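Local coordinates for protein UDP-N-acetylmuramate-alanine ligase MurC (Thermotoga maritima, PDB 1J6U) that catalyses the ATP-dependent joining of L-alanine to UDP-N-acetylmuramate, a step in building bacterial cell-wall peptidoglycan, at residues 140-145 / 161-166; 116-121 / 180-185. All blocks are in the same frame, centred on the assembly; numbering follows the deposited sequence.

Contact 1. Residues 140-145 / 161-166; sequences RKSPTV and KGNGPV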
loop_
_atom_site.group_PDB
_atom_site.type_symbol
_atom_site.label_atom_id
_atom_site.label_comp_id
_atom_site.label_asym_id
_atom_site.label_seq_id
_atom_site.Cartn_x
_atom_site.Cartn_y
_atom_site.Cartn_z
ATOM N N ARG A 140 -6.779 6.158 -20.973
ATOM C CA ARG A 140 -6.165 5.327 -21.998
ATOM C C ARG A 140 -4.714 5.754 -22.302
ATOM O O ARG A 140 -4.311 5.822 -23.439
ATOM C CB ARG A 140 -7.040 5.336 -23.252
ATOM C CG ARG A 140 -8.482 4.851 -22.931
ATOM C CD ARG A 140 -9.392 4.716 -24.155
ATOM N N LYS A 141 -3.929 6.047 -21.270
ATOM C CA LYS A 141 -2.547 6.440 -21.483
ATOM C C LYS A 141 -1.654 5.189 -21.441
ATOM O O LYS A 141 -0.446 5.278 -21.642
ATOM C CB LYS A 141 -2.100 7.440 -20.427
ATOM C CG LYS A 141 -2.864 8.748 -20.441
ATOM C CD LYS A 141 -2.764 9.410 -21.804
ATOM C CE LYS A 141 -2.766 10.940 -21.722
ATOM N NZ LYS A 141 -1.476 11.530 -21.202
ATOM N N SER A 142 -2.277 4.026 -21.223
ATOM C CA SER A 142 -1.590 2.734 -21.164
ATOM C C SER A 142 -0.211 2.763 -20.434
ATOM O O SER A 142 0.844 2.447 -20.995
ATOM C CB SER A 142 -1.476 2.185 -22.584
ATOM O OG SER A 142 -0.397 1.279 -22.688
ATOM N N PRO A 143 -0.234 3.117 -19.147
ATOM C CA PRO A 143 0.976 3.202 -18.329
ATOM C C PRO A 143 1.560 1.862 -17.872
ATOM O O PRO A 143 0.872 0.854 -17.810
ATOM C CB PRO A 143 0.503 4.014 -17.123
ATOM C CG PRO A 143 -0.916 3.406 -16.923
ATOM C CD PRO A 143 -1.458 3.286 -18.323
ATOM N N THR A 144 2.848 1.879 -17.577
ATOM C CA THR A 144 3.502 0.726 -17.005
ATOM C C THR A 144 3.335 1.086 -15.530
ATOM O O THR A 144 3.658 2.219 -15.118
ATOM C CB THR A 144 5.017 0.650 -17.363
ATOM O OG1 THR A 144 5.159 0.243 -18.728
ATOM C CG2 THR A 144 5.732 -0.384 -16.496
ATOM N N VAL A 145 2.803 0.144 -14.750
ATOM C CA VAL A 145 2.578 0.367 -13.326
ATOM C C VAL A 145 3.364 -0.579 -12.391
ATOM O O VAL A 145 3.457 -1.776 -12.624
ATOM C CB VAL A 145 1.064 0.239 -13.005
ATOM C CG1 VAL A 145 0.779 0.632 -11.535
ATOM C CG2 VAL A 145 0.260 1.105 -13.990
ATOM N N LYS A 161 2.162 -3.892 -17.605
ATOM C CA LYS A 161 3.067 -3.376 -18.617
ATOM C C LYS A 161 2.256 -2.551 -19.605
ATOM O O LYS A 161 1.176 -2.985 -20.039
ATOM C CB LYS A 161 3.731 -4.512 -19.396
ATOM C CG LYS A 161 4.678 -3.976 -20.458
ATOM C CD LYS A 161 5.577 -5.020 -21.063
ATOM C CE LYS A 161 6.738 -4.368 -21.823
ATOM N NZ LYS A 161 7.636 -3.547 -20.928
ATOM N N GLY A 162 2.765 -1.375 -19.955
ATOM C CA GLY A 162 2.085 -0.531 -20.929
ATOM C C GLY A 162 3.154 0.237 -21.685
ATOM O O GLY A 162 4.308 0.218 -21.273
ATOM N N ASN A 163 2.817 0.902 -22.783
ATOM C CA ASN A 163 3.837 1.664 -23.506
ATOM C C ASN A 163 3.775 3.158 -23.170
ATOM O O ASN A 163 4.634 3.924 -23.597
ATOM C CB ASN A 163 3.695 1.440 -25.009
ATOM C CG ASN A 163 2.303 1.721 -25.500
ATOM O OD1 ASN A 163 1.330 1.435 -24.807
ATOM N ND2 ASN A 163 2.189 2.276 -26.707
ATOM N N GLY A 164 2.765 3.549 -22.386
ATOM C CA GLY A 164 2.613 4.929 -21.970
ATOM C C GLY A 164 3.650 5.297 -20.931
ATOM O O GLY A 164 4.750 4.753 -20.933
ATOM N N PRO A 165 3.354 6.234 -20.025
ATOM C CA PRO A 165 4.381 6.561 -19.029
ATOM C C PRO A 165 4.434 5.458 -17.971
ATOM O O PRO A 165 3.641 4.509 -17.984
ATOM C CB PRO A 165 3.875 7.868 -18.430
ATOM C CG PRO A 165 2.411 7.627 -18.363
ATOM C CD PRO A 165 2.074 6.879 -19.696
ATOM N N VAL A 166 5.356 5.589 -17.036
ATOM C CA VAL A 166 5.458 4.612 -15.984
ATOM C C VAL A 166 5.113 5.288 -14.646
ATOM O O VAL A 166 5.550 6.411 -14.350
ATOM C CB VAL A 166 6.867 3.971 -15.954
ATOM C CG1 VAL A 166 7.925 5.044 -15.945
ATOM C CG2 VAL A 166 7.014 3.086 -14.697
HETATM O O HOH W 1 7.354 -0.919 -19.755
#
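With OG1 of Thr144 set beside its own backbone N (chi1 -74°) and OG of Ser142 swung to the far side from its N (chi1 156°), both hydroxyls meet the loop 161-165, just before strand 166-170 pairs in parallel with strand 144-146 in the central domain's mixed sheet. Thr144 OG1 accepts from Gly162 N at 3.1 Å, and a water links the same hydroxyl to Lys161 NZ, which also bonds Asn35. One residue further on, Ser142 OG donates to Asn163 OD1 over 2.7 Å, approaching nearly along the C=O axis. Backbone bonds bracket Pro143: Gly164 N bonds Ser142 O, and Thr144 N bonds Pro165 O at 2.8 Å. The chains close up at the glycines, where Gly164 CA makes a CA-H...O contact of 3.1 Å with Lys141 O and Gly162 CA makes one with Ser142 O. Lys114, from outside, bonds the carbonyl oxygens of both glycines. Beyond the loop the Thr144 and Val166 side chains occupy the same sheet face and cross obliquely; CG2 of Val166 lies 3.5 Å from Thr144 O and 4.1 Å from Thr144 CG2.

Contact 2. Residues 116-121 / 180-185; sequences EFAVTG and FSPNYL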
loop_
_atom_site.group_PDB
_atom_site.type_symbol
_atom_site.label_atom_id
_atom_site.label_comp_id
_atom_site.label_asym_id
_atom_site.label_seq_id
_atom_site.Cartn_x
_atom_site.Cartn_y
_atom_site.Cartn_z
ATOM N N GLU A 116 7.902 9.738 -16.149
ATOM C CA GLU A 116 7.679 9.115 -14.858
ATOM C C GLU A 116 6.782 9.783 -13.817
ATOM O O GLU A 116 6.980 10.937 -13.459
ATOM C CB GLU A 116 9.027 8.850 -14.203
ATOM C CG GLU A 116 9.922 7.899 -14.967
ATOM C CD GLU A 116 11.316 7.803 -14.339
ATOM O OE1 GLU A 116 11.500 8.284 -13.186
ATOM O OE2 GLU A 116 12.227 7.245 -15.001
ATOM N N PHE A 117 5.815 9.019 -13.312
ATOM C CA PHE A 117 4.945 9.492 -12.264
ATOM C C PHE A 117 5.363 8.708 -11.008
ATOM O O PHE A 117 5.159 7.500 -10.909
ATOM C CB PHE A 117 3.474 9.194 -12.570
ATOM C CG PHE A 117 2.901 9.996 -13.714
ATOM C CD1 PHE A 117 3.218 9.679 -15.039
ATOM C CD2 PHE A 117 1.971 11.002 -13.479
ATOM C CE1 PHE A 117 2.615 10.340 -16.093
ATOM C CE2 PHE A 117 1.364 11.662 -14.538
ATOM C CZ PHE A 117 1.690 11.324 -15.840
ATOM N N ALA A 118 5.969 9.404 -10.058
ATOM C CA ALA A 118 6.385 8.798 -8.809
ATOM C C ALA A 118 5.563 9.307 -7.621
ATOM O O ALA A 118 5.147 10.487 -7.535
ATOM C CB ALA A 118 7.862 9.071 -8.568
ATOM N N VAL A 119 5.308 8.397 -6.697
ATOM C CA VAL A 119 4.590 8.768 -5.501
ATOM C C VAL A 119 5.412 8.266 -4.342
ATOM O O VAL A 119 5.886 7.138 -4.361
ATOM C CB VAL A 119 3.213 8.119 -5.463
ATOM C CG1 VAL A 119 2.511 8.456 -4.136
ATOM C CG2 VAL A 119 2.400 8.589 -6.667
ATOM N N THR A 120 5.605 9.099 -3.340
ATOM C CA THR A 120 6.355 8.664 -2.177
ATOM C C THR A 120 5.689 9.310 -0.980
ATOM O O THR A 120 4.809 10.149 -1.137
ATOM C CB THR A 120 7.847 9.098 -2.211
ATOM O OG1 THR A 120 8.571 8.403 -1.182
ATOM C CG2 THR A 120 7.969 10.583 -1.937
ATOM N N GLY A 121 6.113 8.920 0.215
ATOM C CA GLY A 121 5.520 9.486 1.413
ATOM C C GLY A 121 5.434 8.460 2.531
ATOM O O GLY A 121 5.675 7.284 2.333
ATOM N N PHE A 180 16.324 9.140 -7.362
ATOM C CA PHE A 180 15.409 9.078 -8.490
ATOM C C PHE A 180 15.141 10.509 -8.951
ATOM O O PHE A 180 15.299 11.468 -8.193
ATOM C CB PHE A 180 14.069 8.418 -8.081
ATOM C CG PHE A 180 14.149 6.939 -7.955
ATOM C CD1 PHE A 180 14.888 6.349 -6.930
ATOM C CD2 PHE A 180 13.562 6.119 -8.910
ATOM C CE1 PHE A 180 15.041 4.951 -6.883
ATOM C CE2 PHE A 180 13.711 4.724 -8.860
ATOM C CZ PHE A 180 14.448 4.146 -7.854
ATOM N N SER A 181 14.740 10.664 -10.195
ATOM C CA SER A 181 14.409 11.995 -10.653
ATOM C C SER A 181 13.258 11.885 -11.651
ATOM O O SER A 181 13.438 12.016 -12.872
ATOM C CB SER A 181 15.636 12.660 -11.271
ATOM O OG SER A 181 16.247 11.751 -12.142
ATOM N N PRO A 182 12.051 11.620 -11.130
ATOM C CA PRO A 182 10.848 11.484 -11.956
ATOM C C PRO A 182 10.453 12.851 -12.510
ATOM O O PRO A 182 10.973 13.889 -12.072
ATOM C CB PRO A 182 9.818 10.982 -10.961
ATOM C CG PRO A 182 10.235 11.764 -9.672
ATOM C CD PRO A 182 11.726 11.559 -9.686
ATOM N N ASN A 183 9.531 12.840 -13.460
ATOM C CA ASN A 183 9.011 14.067 -14.059
ATOM C C ASN A 183 8.153 14.734 -12.999
ATOM O O ASN A 183 8.278 15.943 -12.722
ATOM C CB ASN A 183 8.094 13.751 -15.251
ATOM C CG ASN A 183 8.835 13.179 -16.438
ATOM O OD1 ASN A 183 9.401 12.078 -16.384
ATOM N ND2 ASN A 183 8.826 13.925 -17.535
ATOM N N TYR A 184 7.259 13.915 -12.435
ATOM C CA TYR A 184 6.306 14.349 -11.428
ATOM C C TYR A 184 6.433 13.469 -10.203
ATOM O O TYR A 184 6.587 12.265 -10.301
ATOM C CB TYR A 184 4.897 14.215 -11.977
ATOM C CG TYR A 184 4.813 14.473 -13.445
ATOM C CD1 TYR A 184 4.377 13.497 -14.316
ATOM C CD2 TYR A 184 5.194 15.701 -13.971
ATOM C CE1 TYR A 184 4.321 13.731 -15.682
ATOM C CE2 TYR A 184 5.145 15.939 -15.325
ATOM C CZ TYR A 184 4.711 14.959 -16.175
ATOM O OH TYR A 184 4.682 15.228 -17.518
ATOM N N LEU A 185 6.347 14.097 -9.051
ATOM C CA LEU A 185 6.443 13.422 -7.799
ATOM C C LEU A 185 5.379 13.937 -6.818
ATOM O O LEU A 185 5.271 15.163 -6.574
ATOM C CB LEU A 185 7.807 13.683 -7.196
ATOM C CG LEU A 185 7.898 13.303 -5.723
ATOM C CD1 LEU A 185 8.041 11.779 -5.664
ATOM C CD2 LEU A 185 9.073 14.020 -5.034
#
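Packing is tightest where Phe117 and Tyr184 stand side by side on one face of the sheet and point the same way. The tyrosine presents an edge to the phenylalanine face in a T-shaped stack: Tyr184 CD1 sits over the ring centre, 3.5 Å from Phe117 CE2, with the planes at 63°. Tyr184 OH continues to Glu115, while helix 125-138 packs on Phe117 through Val132 and Leu136. On the opposite face, Ala118 CB rests 3.6 Å from Pro182 CB, and Leu185 CD1 extends to Thr120 CG2. Between these layers run parallel-strand bonds, Tyr184 N to Glu116 O at 3.2 Å and Ala118 N to Tyr184 O at 2.9 Å, both with an N-H...O angle of 173°. The entry to strand 184-187 is the more solvent-exposed side, held by polar contacts rather than stacked rings. There Ser181 is exposed and turns away, and Asn183 and Glu116 are partly exposed. With CG placed beside its own N (chi1 -69°), Asn183 brings OD1 to Glu116 N at 2.8 Å; the bond is almost straight at the hydrogen, but the donor stands above the amide carbonyl plane. The Glu116 carboxylate passes Pro182 and bonds Tyr168 through OE1. A parallel strand pair in which strand 116-120 runs into Gly121, predicted to bind ATP at the start of the P-loop, is characteristic of the Mur ligase central domain.

Both contacts belong to one mixed sheet, with centres 15 Å apart, and strand 166-170 joins them: it pairs with strand 144-146 on one side and with strand 116-120 on the other, whose far neighbour is strand 184-187. The direct seam is a probable hydrogen bond of 2.8 Å between Phe117 N and Val166 O, flanked by Pro165 CG against Phe117 CE1 at 3.5 Å and Val166 CG1 against Glu116 CG at 3.6 Å. Thus Phe117 has Pro165 of contact 1 and Tyr184 of contact 2 as neighbours. Only contact 2 includes part of the predicted ATP site, Gly121; contact 1 lies away from it, toward the sheet's 159-160 edge.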